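Local structure of putative dioxygenase (1H-3-hydroxy-4-oxoquinaldine 2,4-dioxygenase) (Mycobacteroides abscessus subsp. abscessus, 6RA3) at residues G40-L45 and P253-A257; H33-Y38 and P92-A96; L122-A127 and Y191-P197; A209-S215 and W235-L241. The protein catalyses the oxygen-dependent ring cleavage of the Pseudomonas quinolone signal to N-octanoylanthranilate and carbon monoxide, on an alpha/beta-hydrolase fold. All coordinates share one frame; numbering follows the deposited sequence.

Contact 1: G40-L45 and P253-A257; sequences GMLPYL and PQQVA
The carbonyl oxygen of M41, whose side chain lies against P253 and V256, is gripped by two N-H groups of its own segment: L45 N at 3.0 Å from M41 O and, more weakly, Y44 N. These bonds coil the chain so that M41, Y44 and L45 gather on the flank that meets P253-A257. P253 O takes one helical bond, from A257 N at 2.9 Å. What crosses between the segments, burying 364 Å², is van der Waals packing and a CH-pi contact. The chi3 bend (58°) turns the tip of M41 to V256, with M41 CE 3.7 Å from V256 CG1; the side chains cross at a slant. The closest CA atoms are those of M41 and P253, 4.5 Å apart; beside them G40 O lies 3.3 Å from P253 CB. Q254 covers one face of the Y44 ring: its CB makes a CH-pi contact 4.1 Å from the ring centroid and 20° off the normal. Its amide, turned 40° from the ring plane, continues past Y44 CE1. Deeper in, Y44 CB meets A257 CB at 3.6 Å, and L45 CD2 touches the same methyl. M41 and L45 also reach I93 of strand 90-95, and L45 reaches F25 and T27 of strand 24-28. Helices 42-48 and 253-266 thus lie flank to flank beside the central sheet, and V256 packs on to L241 beyond strand 236-240.

Contact 2: H33-Y38 and P92-A96; sequences HDLRAY and PIAHA
Y38 reaches across to I93 and H95, its CB directed at the strand and its CG set opposite its own carbonyl carbon (chi1 -69°). Along the ring, CE1 is the atom that packs, with Y38 CE1 3.9 Å from I93 CG2; this methyl approaches obliquely. At the tip, Y38 OH lies 3.3 Å from I93 O. It is also 3.3 Å from Y38 OH to H95 N, but the angle is too poor for a hydrogen bond, and the hydroxyl bonds instead to L28 O of the next strand. H95 CB closes in on the same oxygen, 3.7 Å from Y38 OH.

H33 and H95 cross at about a right angle as side chains, with ring planes 59° apart and centroids separated by 5.4 Å, so they neither stack nor meet edge to face. H95 ND1 lies at the edge of the H33 ring, 3.8 Å from H33 NE2, and has no polar partner in the model although it is buried. H33 NE2 accepts from G30 N and H33 ND1 is bonded to H167 NE2, whereas H95 NE2 bonds to H246 O, the backbone of the active-site histidine. Just past H95, A96 has positive phi (34°), consistent with the nucleophile-elbow turn of alpha/beta hydrolases, here with an alanine at the turn. The contact thus lies at the C-terminal end of strand 90-95, hydrogen-bonded between strands 24-28 and 116-120, with helix 99-109 touching P92 and A94.

Contact 3: L122-A127 and Y191-P197; sequences LIMTPA and YRTWGSP
Paired CA atoms show the two backbones passing in opposite directions, M124 facing P197, P126 facing S196 at 4.7 Å between CA atoms, and A127 facing Y191; the turn between helices depends on G195, whose positive phi (89°) takes the chain out of helix 177-194. A chi1 of -77° swings the Y191 ring to the side of the backbone N, and from there it runs along the loop. A127 CB packs at the base of the ring, 3.6 Å from Y191 CG. T125 O lies at the ring edge. At the far end Y191 OH donates to I123 O at 2.9 Å, near the ring plane, although the position of that carbonyl is less certain in the model. P197 packs on the loop beside it, its CB lying 3.8 Å from M124 SD and 3.9 Å from L122 CD2.

Two waters bridge the segments. One donates to M124 O and lies 2.7 Å from S196 OG; the other accepts from A127 N and donates to G195 O, 2.6 Å from the water. G195 O also receives a CA-H...O contact from P126 CA, at 3.3 Å with 145° at the hydrogen. S196 is the N-cap of helix 197-202, its OG weakly bonded to R199 N.

Around this joint, Y191 meets W100 of helix 99-109 edge to face and lies beside H97, which probably binds substrate. M124 and T125 rest on helix 221-232, and F131 of helix 129-137 also touches Y191. The loop that follows strand 116-120 is thereby clasped to the turn between helices 177-194 and 197-202.

Contact 4: A209-S215 and W235-L241; sequences AIRHVFS and WFSYRRL
Backbone bonds between I210-F214 and W235-L241 come first. The strand axes differ by 14° in direction, and I210, H212 and F214 each bond through both N and O to residues flanking their partner, the parallel pattern. I210 N donates to W235 O at 2.9 Å and S237 N to I210 O at 3.0 Å, while the closing bond, L241 N to F214 O, is weak.

Among polar side chains, R211 NE donates to S237 OG at 3.0 Å; S237 OG lies 27° out of the R211 guanidinium plane. R211 NH1 comes 3.4 Å from R239 NH2, like charges probably made tolerable by E259, which forms salt bridges with both, and by D262, which also pairs with R211.

On the face that carries F214, Y238 and R240, away from R211, S237 and R239, R240 CA makes a CH-pi contact over the F214 ring, 4.2 Å from its centroid. The R240 guanidinium stands nearly perpendicular to that ring (78°), with F214 CE2 on its face, 3.4 Å from R240 NH2; R240 NE forms a salt bridge with D223. F214 also touches Y238.

Apolar pairs complete the joint: I210 CD1 lies 3.9 Å from W235 CZ3, whereas V213 CG1 and L241 CD1, at 3.2 Å, are unusually tight. Strand 209-214, helix 221-232 and strand 236-240 form a beta-alpha-beta crossover, the unit that closes this edge of the alpha/beta-hydrolase sheet.

How the contacts relate
Along the chain, contacts 2, 3 and 4 follow in series; contact 1, joining early and C-terminal helices, encloses contacts 3 and 4 and crosses contact 2. Contacts 2 and 4 lie on the same sheet, centres about 16 Å apart, without touching. Contact 1 reaches both: L45 CD2 lies 3.9 Å from I93 CD1, and V256 CG2 lies 3.7 Å from L241 CD1. Contact 3 touches contact 2 where A96 O meets L122 CD1, and contact 4 where L122 N is probably hydrogen-bonded to H212 NE2. Contacts 1 and 3, centres about 27 Å apart, lie on opposite sides of the chain's centre. The C-terminal strand ends of contacts 2 and 4 and the loop of contact 3 gather near H246 and H97.

Contact 1: G40-L45 and P253-A257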
# COMPACT_ATOMS: atom_id res chain seq x y z
N GLY A 40 -6.96 -8.27 -13.18
CA GLY A 40 -6.78 -9.21 -14.27
C GLY A 40 -6.71 -8.54 -15.62
O GLY A 40 -5.96 -8.96 -16.50
N MET A 41 -7.54 -7.50 -15.83
CA MET A 41 -7.60 -6.79 -17.09
C MET A 41 -6.50 -5.74 -17.22
O MET A 41 -6.15 -5.35 -18.33
CB MET A 41 -8.95 -6.07 -17.24
CG MET A 41 -10.18 -6.98 -17.56
SD MET A 41 -11.73 -6.06 -17.51
CE MET A 41 -11.52 -4.77 -18.71
N LEU A 42 -5.98 -5.26 -16.09
CA LEU A 42 -5.06 -4.13 -16.09
C LEU A 42 -3.86 -4.30 -17.01
O LEU A 42 -3.52 -3.35 -17.73
CB LEU A 42 -4.60 -3.89 -14.65
CG LEU A 42 -3.58 -2.77 -14.52
CD1 LEU A 42 -4.13 -1.46 -15.06
CD2 LEU A 42 -3.21 -2.64 -13.07
N PRO A 43 -3.15 -5.42 -17.01
CA PRO A 43 -1.98 -5.50 -17.91
C PRO A 43 -2.33 -5.25 -19.36
O PRO A 43 -1.56 -4.62 -20.09
CB PRO A 43 -1.47 -6.93 -17.69
CG PRO A 43 -2.19 -7.46 -16.49
CD PRO A 43 -3.43 -6.70 -16.33
N TYR A 44 -3.52 -5.71 -19.80
CA TYR A 44 -3.97 -5.54 -21.17
C TYR A 44 -4.46 -4.12 -21.41
O TYR A 44 -4.17 -3.54 -22.46
CB TYR A 44 -5.09 -6.55 -21.48
CG TYR A 44 -4.72 -7.99 -21.21
CD1 TYR A 44 -4.01 -8.74 -22.13
CD2 TYR A 44 -5.08 -8.60 -20.02
CE1 TYR A 44 -3.67 -10.06 -21.88
CE2 TYR A 44 -4.74 -9.92 -19.76
CZ TYR A 44 -4.05 -10.65 -20.69
OH TYR A 44 -3.71 -11.96 -20.43
N LEU A 45 -5.16 -3.52 -20.45
CA LEU A 45 -5.65 -2.16 -20.64
C LEU A 45 -4.50 -1.16 -20.72
O LEU A 45 -4.49 -0.26 -21.57
CB LEU A 45 -6.61 -1.77 -19.51
CG LEU A 45 -7.94 -2.54 -19.41
CD1 LEU A 45 -8.78 -2.02 -18.23
CD2 LEU A 45 -8.72 -2.44 -20.73
N PRO A 253 -10.48 -11.84 -18.26
CA PRO A 253 -9.88 -10.50 -18.40
C PRO A 253 -9.40 -10.17 -19.81
O PRO A 253 -9.66 -9.06 -20.29
CB PRO A 253 -8.72 -10.54 -17.39
CG PRO A 253 -8.36 -11.94 -17.28
CD PRO A 253 -9.67 -12.71 -17.39
N GLN A 254 -8.71 -11.08 -20.49
CA GLN A 254 -8.22 -10.73 -21.83
C GLN A 254 -9.37 -10.46 -22.80
O GLN A 254 -9.37 -9.46 -23.54
CB GLN A 254 -7.32 -11.84 -22.36
CG GLN A 254 -6.94 -11.63 -23.81
CD GLN A 254 -5.53 -12.10 -24.11
OE1 GLN A 254 -5.10 -13.16 -23.65
NE2 GLN A 254 -4.80 -11.29 -24.88
N GLN A 255 -10.37 -11.34 -22.80
CA GLN A 255 -11.50 -11.17 -23.71
C GLN A 255 -12.20 -9.85 -23.45
O GLN A 255 -12.53 -9.11 -24.40
CB GLN A 255 -12.46 -12.35 -23.56
CG GLN A 255 -11.76 -13.71 -23.76
CD GLN A 255 -12.71 -14.90 -23.77
OE1 GLN A 255 -13.91 -14.75 -24.03
NE2 GLN A 255 -12.19 -16.10 -23.49
N VAL A 256 -12.42 -9.50 -22.18
CA VAL A 256 -13.14 -8.26 -21.92
C VAL A 256 -12.27 -7.09 -22.29
O VAL A 256 -12.75 -6.07 -22.81
CB VAL A 256 -13.63 -8.19 -20.46
CG1 VAL A 256 -14.21 -6.80 -20.16
CG2 VAL A 256 -14.69 -9.22 -20.20
N ALA A 257 -10.96 -7.20 -22.02
CA ALA A 257 -10.06 -6.11 -22.40
C ALA A 257 -10.08 -5.94 -23.91
O ALA A 257 -10.25 -4.82 -24.42
CB ALA A 257 -8.65 -6.41 -21.88

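Contact 2: H33-Y38 and P92-A96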
# COMPACT_ATOMS: atom_id res chain seq x y z
N HIS A 33 -16.51 -3.29 -3.58
CA HIS A 33 -15.20 -3.79 -3.92
C HIS A 33 -14.49 -2.67 -4.66
O HIS A 33 -15.08 -1.62 -4.96
CB HIS A 33 -15.24 -5.13 -4.68
CG HIS A 33 -15.89 -5.08 -6.03
ND1 HIS A 33 -15.85 -6.14 -6.90
CD2 HIS A 33 -16.60 -4.11 -6.65
CE1 HIS A 33 -16.50 -5.83 -8.01
NE2 HIS A 33 -16.98 -4.61 -7.88
N ASP A 34 -13.20 -2.87 -4.89
CA ASP A 34 -12.36 -1.75 -5.30
C ASP A 34 -11.64 -2.04 -6.61
O ASP A 34 -12.02 -2.94 -7.36
CB ASP A 34 -11.38 -1.41 -4.17
CG ASP A 34 -10.43 -2.55 -3.84
OD1 ASP A 34 -10.47 -3.60 -4.53
OD2 ASP A 34 -9.64 -2.40 -2.88
N LEU A 35 -10.56 -1.31 -6.87
CA LEU A 35 -9.92 -1.37 -8.17
C LEU A 35 -9.27 -2.72 -8.43
O LEU A 35 -9.00 -3.05 -9.59
CB LEU A 35 -8.98 -0.17 -8.29
CG LEU A 35 -8.00 0.14 -7.17
CD1 LEU A 35 -7.12 -1.08 -6.90
CD2 LEU A 35 -7.17 1.38 -7.52
N ARG A 36 -9.09 -3.56 -7.40
CA ARG A 36 -8.67 -4.95 -7.61
C ARG A 36 -9.65 -5.75 -8.45
O ARG A 36 -9.31 -6.87 -8.87
CB ARG A 36 -8.49 -5.69 -6.28
CG ARG A 36 -7.58 -5.01 -5.24
CD ARG A 36 -7.54 -5.79 -3.91
NE ARG A 36 -6.96 -7.13 -4.12
CZ ARG A 36 -5.70 -7.49 -3.82
NH1 ARG A 36 -4.85 -6.62 -3.28
NH2 ARG A 36 -5.30 -8.74 -4.07
N ALA A 37 -10.87 -5.26 -8.66
CA ALA A 37 -11.77 -5.91 -9.62
C ALA A 37 -11.16 -5.93 -11.02
O ALA A 37 -11.62 -6.70 -11.87
CB ALA A 37 -13.13 -5.21 -9.66
N TYR A 38 -10.14 -5.10 -11.27
CA TYR A 38 -9.55 -4.93 -12.59
C TYR A 38 -8.08 -5.32 -12.63
O TYR A 38 -7.40 -5.04 -13.61
CB TYR A 38 -9.74 -3.50 -13.07
CG TYR A 38 -11.19 -3.21 -13.37
CD1 TYR A 38 -11.73 -3.50 -14.62
CD2 TYR A 38 -12.04 -2.70 -12.40
CE1 TYR A 38 -13.05 -3.24 -14.91
CE2 TYR A 38 -13.38 -2.44 -12.68
CZ TYR A 38 -13.88 -2.72 -13.94
OH TYR A 38 -15.20 -2.49 -14.24
N PRO A 92 -15.32 4.96 -19.93
CA PRO A 92 -15.63 4.17 -18.74
C PRO A 92 -15.81 2.69 -19.04
O PRO A 92 -16.43 2.31 -20.03
CB PRO A 92 -16.94 4.79 -18.24
CG PRO A 92 -16.95 6.16 -18.77
CD PRO A 92 -16.19 6.15 -20.06
N ILE A 93 -15.23 1.86 -18.18
CA ILE A 93 -15.50 0.44 -18.09
C ILE A 93 -16.08 0.21 -16.69
O ILE A 93 -15.41 0.51 -15.70
CB ILE A 93 -14.24 -0.41 -18.30
CG1 ILE A 93 -13.51 -0.03 -19.60
CG2 ILE A 93 -14.58 -1.93 -18.26
CD1 ILE A 93 -12.28 -0.94 -19.91
N ALA A 94 -17.31 -0.33 -16.61
CA ALA A 94 -18.06 -0.34 -15.35
C ALA A 94 -18.68 -1.70 -15.06
O ALA A 94 -19.39 -2.27 -15.91
CB ALA A 94 -19.15 0.73 -15.37
N HIS A 95 -18.47 -2.21 -13.84
CA HIS A 95 -18.96 -3.52 -13.46
C HIS A 95 -20.33 -3.44 -12.82
O HIS A 95 -20.56 -2.62 -11.91
CB HIS A 95 -18.02 -4.22 -12.50
CG HIS A 95 -18.54 -5.55 -12.05
ND1 HIS A 95 -19.15 -5.72 -10.83
CD2 HIS A 95 -18.58 -6.75 -12.67
CE1 HIS A 95 -19.51 -6.99 -10.70
NE2 HIS A 95 -19.18 -7.63 -11.81
N ALA A 96 -21.23 -4.32 -13.27
CA ALA A 96 -22.61 -4.38 -12.81
C ALA A 96 -23.13 -2.99 -12.48
O ALA A 96 -23.13 -2.09 -13.33
CB ALA A 96 -22.73 -5.32 -11.61

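Contact 3: L122-A127 and Y191-P197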
# COMPACT_ATOMS: atom_id res chain seq x y z
N LEU A 122 -24.76 -6.08 -16.19
CA LEU A 122 -25.78 -5.24 -15.55
C LEU A 122 -27.17 -5.65 -16.04
O LEU A 122 -27.41 -5.71 -17.25
CB LEU A 122 -25.52 -3.76 -15.87
CG LEU A 122 -26.57 -2.73 -15.45
CD1 LEU A 122 -26.84 -2.76 -13.93
CD2 LEU A 122 -26.16 -1.34 -15.89
N ILE A 123 -28.07 -5.95 -15.09
CA ILE A 123 -29.42 -6.42 -15.43
C ILE A 123 -30.13 -5.37 -16.27
O ILE A 123 -30.37 -4.24 -15.82
CB ILE A 123 -30.20 -6.75 -14.13
CG1 ILE A 123 -29.61 -7.98 -13.44
CG2 ILE A 123 -31.67 -6.98 -14.38
CD1 ILE A 123 -29.65 -9.25 -14.26
N MET A 124 -30.45 -5.72 -17.52
CA MET A 124 -31.01 -4.74 -18.45
C MET A 124 -32.53 -4.73 -18.45
O MET A 124 -33.13 -3.74 -18.90
CB MET A 124 -30.47 -5.02 -19.86
CG MET A 124 -28.99 -4.63 -20.04
SD MET A 124 -28.75 -2.83 -20.04
CE MET A 124 -26.96 -2.78 -19.81
N THR A 125 -33.17 -5.78 -17.95
CA THR A 125 -34.61 -5.80 -17.70
C THR A 125 -34.96 -4.89 -16.53
O THR A 125 -34.08 -4.37 -15.84
CB THR A 125 -35.06 -7.23 -17.39
OG1 THR A 125 -34.37 -7.71 -16.22
CG2 THR A 125 -34.79 -8.18 -18.54
N PRO A 126 -36.26 -4.66 -16.27
CA PRO A 126 -36.65 -4.15 -14.95
C PRO A 126 -36.25 -5.13 -13.85
O PRO A 126 -36.09 -6.34 -14.07
CB PRO A 126 -38.17 -3.99 -15.06
CG PRO A 126 -38.42 -3.75 -16.53
CD PRO A 126 -37.38 -4.61 -17.23
N ALA A 127 -36.08 -4.59 -12.65
CA ALA A 127 -35.59 -5.39 -11.54
C ALA A 127 -36.50 -6.59 -11.28
O ALA A 127 -37.67 -6.40 -10.89
CB ALA A 127 -35.48 -4.53 -10.28
N TYR A 191 -33.58 1.24 -10.21
CA TYR A 191 -34.58 0.53 -11.01
C TYR A 191 -35.98 1.11 -10.82
O TYR A 191 -36.80 1.02 -11.75
CB TYR A 191 -34.58 -0.95 -10.67
CG TYR A 191 -33.43 -1.69 -11.29
CD1 TYR A 191 -32.24 -1.87 -10.59
CD2 TYR A 191 -33.52 -2.21 -12.58
CE1 TYR A 191 -31.17 -2.56 -11.15
CE2 TYR A 191 -32.45 -2.90 -13.15
CZ TYR A 191 -31.27 -3.06 -12.42
OH TYR A 191 -30.20 -3.74 -12.95
N ARG A 192 -36.28 1.68 -9.65
CA ARG A 192 -37.58 2.32 -9.45
C ARG A 192 -37.69 3.64 -10.21
O ARG A 192 -38.79 4.03 -10.60
CB ARG A 192 -37.84 2.61 -7.97
CG ARG A 192 -38.06 1.39 -7.10
CD ARG A 192 -38.65 1.79 -5.75
NE ARG A 192 -38.39 3.19 -5.40
CZ ARG A 192 -37.44 3.60 -4.57
NH1 ARG A 192 -36.63 2.74 -3.97
NH2 ARG A 192 -37.31 4.90 -4.32
N THR A 193 -36.58 4.35 -10.37
CA THR A 193 -36.59 5.65 -11.03
C THR A 193 -36.70 5.49 -12.55
O THR A 193 -37.56 6.10 -13.19
CB THR A 193 -35.32 6.41 -10.67
OG1 THR A 193 -35.20 6.46 -9.25
CG2 THR A 193 -35.31 7.84 -11.28
N TRP A 194 -35.81 4.68 -13.11
CA TRP A 194 -35.61 4.58 -14.55
C TRP A 194 -36.38 3.44 -15.18
O TRP A 194 -36.59 3.45 -16.40
CB TRP A 194 -34.11 4.38 -14.87
CG TRP A 194 -33.33 5.56 -14.53
CD1 TRP A 194 -32.49 5.71 -13.46
CD2 TRP A 194 -33.31 6.80 -15.23
NE1 TRP A 194 -31.96 6.96 -13.46
CE2 TRP A 194 -32.43 7.66 -14.54
CE3 TRP A 194 -33.93 7.27 -16.40
CZ2 TRP A 194 -32.15 8.97 -14.96
CZ3 TRP A 194 -33.66 8.58 -16.82
CH2 TRP A 194 -32.77 9.41 -16.10
N GLY A 195 -36.79 2.46 -14.37
CA GLY A 195 -37.39 1.23 -14.84
C GLY A 195 -36.34 0.18 -15.12
O GLY A 195 -36.37 -0.92 -14.55
N SER A 196 -35.40 0.53 -15.99
CA SER A 196 -34.31 -0.37 -16.33
C SER A 196 -33.16 0.46 -16.89
O SER A 196 -33.35 1.63 -17.25
CB SER A 196 -34.75 -1.43 -17.36
OG SER A 196 -34.75 -0.90 -18.67
N PRO A 197 -31.96 -0.12 -16.97
CA PRO A 197 -30.82 0.63 -17.56
C PRO A 197 -31.02 0.98 -19.03
O PRO A 197 -30.54 2.03 -19.50
CB PRO A 197 -29.64 -0.32 -17.36
CG PRO A 197 -30.12 -1.44 -16.48
CD PRO A 197 -31.61 -1.51 -16.66
O HOH W 1 -35.53 -2.79 -20.49
O HOH W 2 -37.38 -2.03 -12.39

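Contact 4: A209-S215 and W235-L241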
# COMPACT_ATOMS: atom_id res chain seq x y z
N ALA A 209 -21.38 5.71 -27.89
CA ALA A 209 -21.39 4.27 -28.14
C ALA A 209 -21.37 3.50 -26.83
O ALA A 209 -20.52 3.73 -25.97
CB ALA A 209 -20.18 3.88 -28.99
N ILE A 210 -22.32 2.59 -26.67
CA ILE A 210 -22.43 1.82 -25.45
C ILE A 210 -22.37 0.35 -25.79
O ILE A 210 -23.00 -0.09 -26.76
CB ILE A 210 -23.72 2.17 -24.69
CG1 ILE A 210 -23.69 3.64 -24.27
CG2 ILE A 210 -23.91 1.25 -23.53
CD1 ILE A 210 -25.02 4.21 -23.84
N ARG A 211 -21.63 -0.42 -25.00
CA ARG A 211 -21.53 -1.86 -25.19
C ARG A 211 -21.75 -2.55 -23.85
O ARG A 211 -21.04 -2.26 -22.88
CB ARG A 211 -20.19 -2.30 -25.79
CG ARG A 211 -20.09 -3.84 -25.97
CD ARG A 211 -19.00 -4.33 -26.97
NE ARG A 211 -18.88 -3.48 -28.16
CZ ARG A 211 -17.90 -3.58 -29.06
NH1 ARG A 211 -16.94 -4.50 -28.94
NH2 ARG A 211 -17.89 -2.75 -30.10
N HIS A 212 -22.71 -3.47 -23.81
CA HIS A 212 -22.91 -4.33 -22.66
C HIS A 212 -22.31 -5.69 -22.97
O HIS A 212 -22.59 -6.28 -24.01
CB HIS A 212 -24.40 -4.45 -22.31
CG HIS A 212 -24.67 -5.29 -21.10
ND1 HIS A 212 -25.85 -5.98 -20.93
CD2 HIS A 212 -23.93 -5.54 -20.00
CE1 HIS A 212 -25.82 -6.63 -19.79
NE2 HIS A 212 -24.66 -6.39 -19.20
N VAL A 213 -21.44 -6.16 -22.08
CA VAL A 213 -20.83 -7.47 -22.15
C VAL A 213 -21.22 -8.20 -20.88
O VAL A 213 -21.12 -7.63 -19.78
CB VAL A 213 -19.29 -7.37 -22.26
CG1 VAL A 213 -18.69 -8.73 -22.28
CG2 VAL A 213 -18.90 -6.60 -23.50
N PHE A 214 -21.63 -9.45 -21.01
CA PHE A 214 -22.22 -10.16 -19.88
C PHE A 214 -22.11 -11.65 -20.12
O PHE A 214 -21.85 -12.10 -21.23
CB PHE A 214 -23.67 -9.74 -19.68
CG PHE A 214 -24.54 -9.94 -20.90
CD1 PHE A 214 -24.80 -8.88 -21.76
CD2 PHE A 214 -25.09 -11.18 -21.18
CE1 PHE A 214 -25.61 -9.06 -22.89
CE2 PHE A 214 -25.90 -11.37 -22.30
CZ PHE A 214 -26.16 -10.31 -23.16
N SER A 215 -22.31 -12.40 -19.05
CA SER A 215 -22.33 -13.86 -19.08
C SER A 215 -23.51 -14.47 -18.36
O SER A 215 -23.84 -15.64 -18.61
CB SER A 215 -21.06 -14.42 -18.44
OG SER A 215 -19.91 -13.96 -19.10
N TRP A 235 -26.04 3.11 -31.78
CA TRP A 235 -24.94 3.32 -30.84
C TRP A 235 -24.79 2.20 -29.83
O TRP A 235 -23.80 2.19 -29.09
CB TRP A 235 -25.11 4.64 -30.10
CG TRP A 235 -26.50 4.96 -29.67
CD1 TRP A 235 -27.38 5.80 -30.29
CD2 TRP A 235 -27.18 4.45 -28.51
NE1 TRP A 235 -28.57 5.84 -29.60
CE2 TRP A 235 -28.47 5.02 -28.50
CE3 TRP A 235 -26.83 3.56 -27.48
CZ2 TRP A 235 -29.41 4.74 -27.50
CZ3 TRP A 235 -27.77 3.28 -26.49
CH2 TRP A 235 -29.03 3.87 -26.51
N PHE A 236 -25.72 1.26 -29.77
CA PHE A 236 -25.67 0.19 -28.80
C PHE A 236 -25.19 -1.09 -29.46
O PHE A 236 -25.57 -1.39 -30.59
CB PHE A 236 -27.05 -0.05 -28.15
CG PHE A 236 -27.04 -1.11 -27.08
CD1 PHE A 236 -26.81 -0.78 -25.75
CD2 PHE A 236 -27.27 -2.44 -27.40
CE1 PHE A 236 -26.83 -1.77 -24.74
CE2 PHE A 236 -27.29 -3.44 -26.41
CZ PHE A 236 -27.06 -3.11 -25.08
N SER A 237 -24.34 -1.81 -28.75
CA SER A 237 -23.89 -3.14 -29.13
C SER A 237 -23.74 -3.93 -27.86
O SER A 237 -23.82 -3.38 -26.75
CB SER A 237 -22.55 -3.12 -29.89
OG SER A 237 -21.54 -2.52 -29.09
N TYR A 238 -23.50 -5.22 -28.00
CA TYR A 238 -23.48 -6.11 -26.86
C TYR A 238 -22.85 -7.42 -27.29
O TYR A 238 -22.68 -7.70 -28.47
CB TYR A 238 -24.90 -6.36 -26.32
CG TYR A 238 -25.69 -7.38 -27.13
CD1 TYR A 238 -25.60 -8.74 -26.84
CD2 TYR A 238 -26.49 -6.99 -28.20
CE1 TYR A 238 -26.30 -9.68 -27.56
CE2 TYR A 238 -27.20 -7.93 -28.94
CZ TYR A 238 -27.10 -9.27 -28.61
OH TYR A 238 -27.80 -10.21 -29.34
N ARG A 239 -22.58 -8.26 -26.29
CA ARG A 239 -21.86 -9.51 -26.51
C ARG A 239 -22.00 -10.41 -25.29
O ARG A 239 -21.43 -10.14 -24.23
CB ARG A 239 -20.39 -9.21 -26.81
CG ARG A 239 -19.52 -10.44 -27.09
CD ARG A 239 -18.92 -10.42 -28.49
NE ARG A 239 -18.55 -9.07 -28.93
CZ ARG A 239 -17.93 -8.79 -30.08
NH1 ARG A 239 -17.60 -9.77 -30.92
NH2 ARG A 239 -17.65 -7.53 -30.38
N ARG A 240 -22.80 -11.47 -25.43
CA ARG A 240 -22.83 -12.52 -24.42
C ARG A 240 -21.53 -13.31 -24.48
O ARG A 240 -21.03 -13.61 -25.55
CB ARG A 240 -24.04 -13.44 -24.64
CG ARG A 240 -24.03 -14.71 -23.77
CD ARG A 240 -25.34 -15.50 -23.86
NE ARG A 240 -26.47 -14.76 -23.30
CZ ARG A 240 -26.82 -14.75 -22.02
NH1 ARG A 240 -26.11 -15.44 -21.12
NH2 ARG A 240 -27.86 -14.03 -21.62
N LEU A 241 -21.01 -13.67 -23.31
CA LEU A 241 -19.62 -14.09 -23.18
C LEU A 241 -19.41 -15.54 -22.76
O LEU A 241 -18.30 -16.04 -22.90
CB LEU A 241 -18.90 -13.18 -22.17
CG LEU A 241 -17.69 -12.45 -22.73
CD1 LEU A 241 -17.14 -11.49 -21.69
CD2 LEU A 241 -16.65 -13.50 -23.13
O HOH W 3 -19.53 -0.27 -30.63
O HOH W 4 -23.03 -16.67 -20.72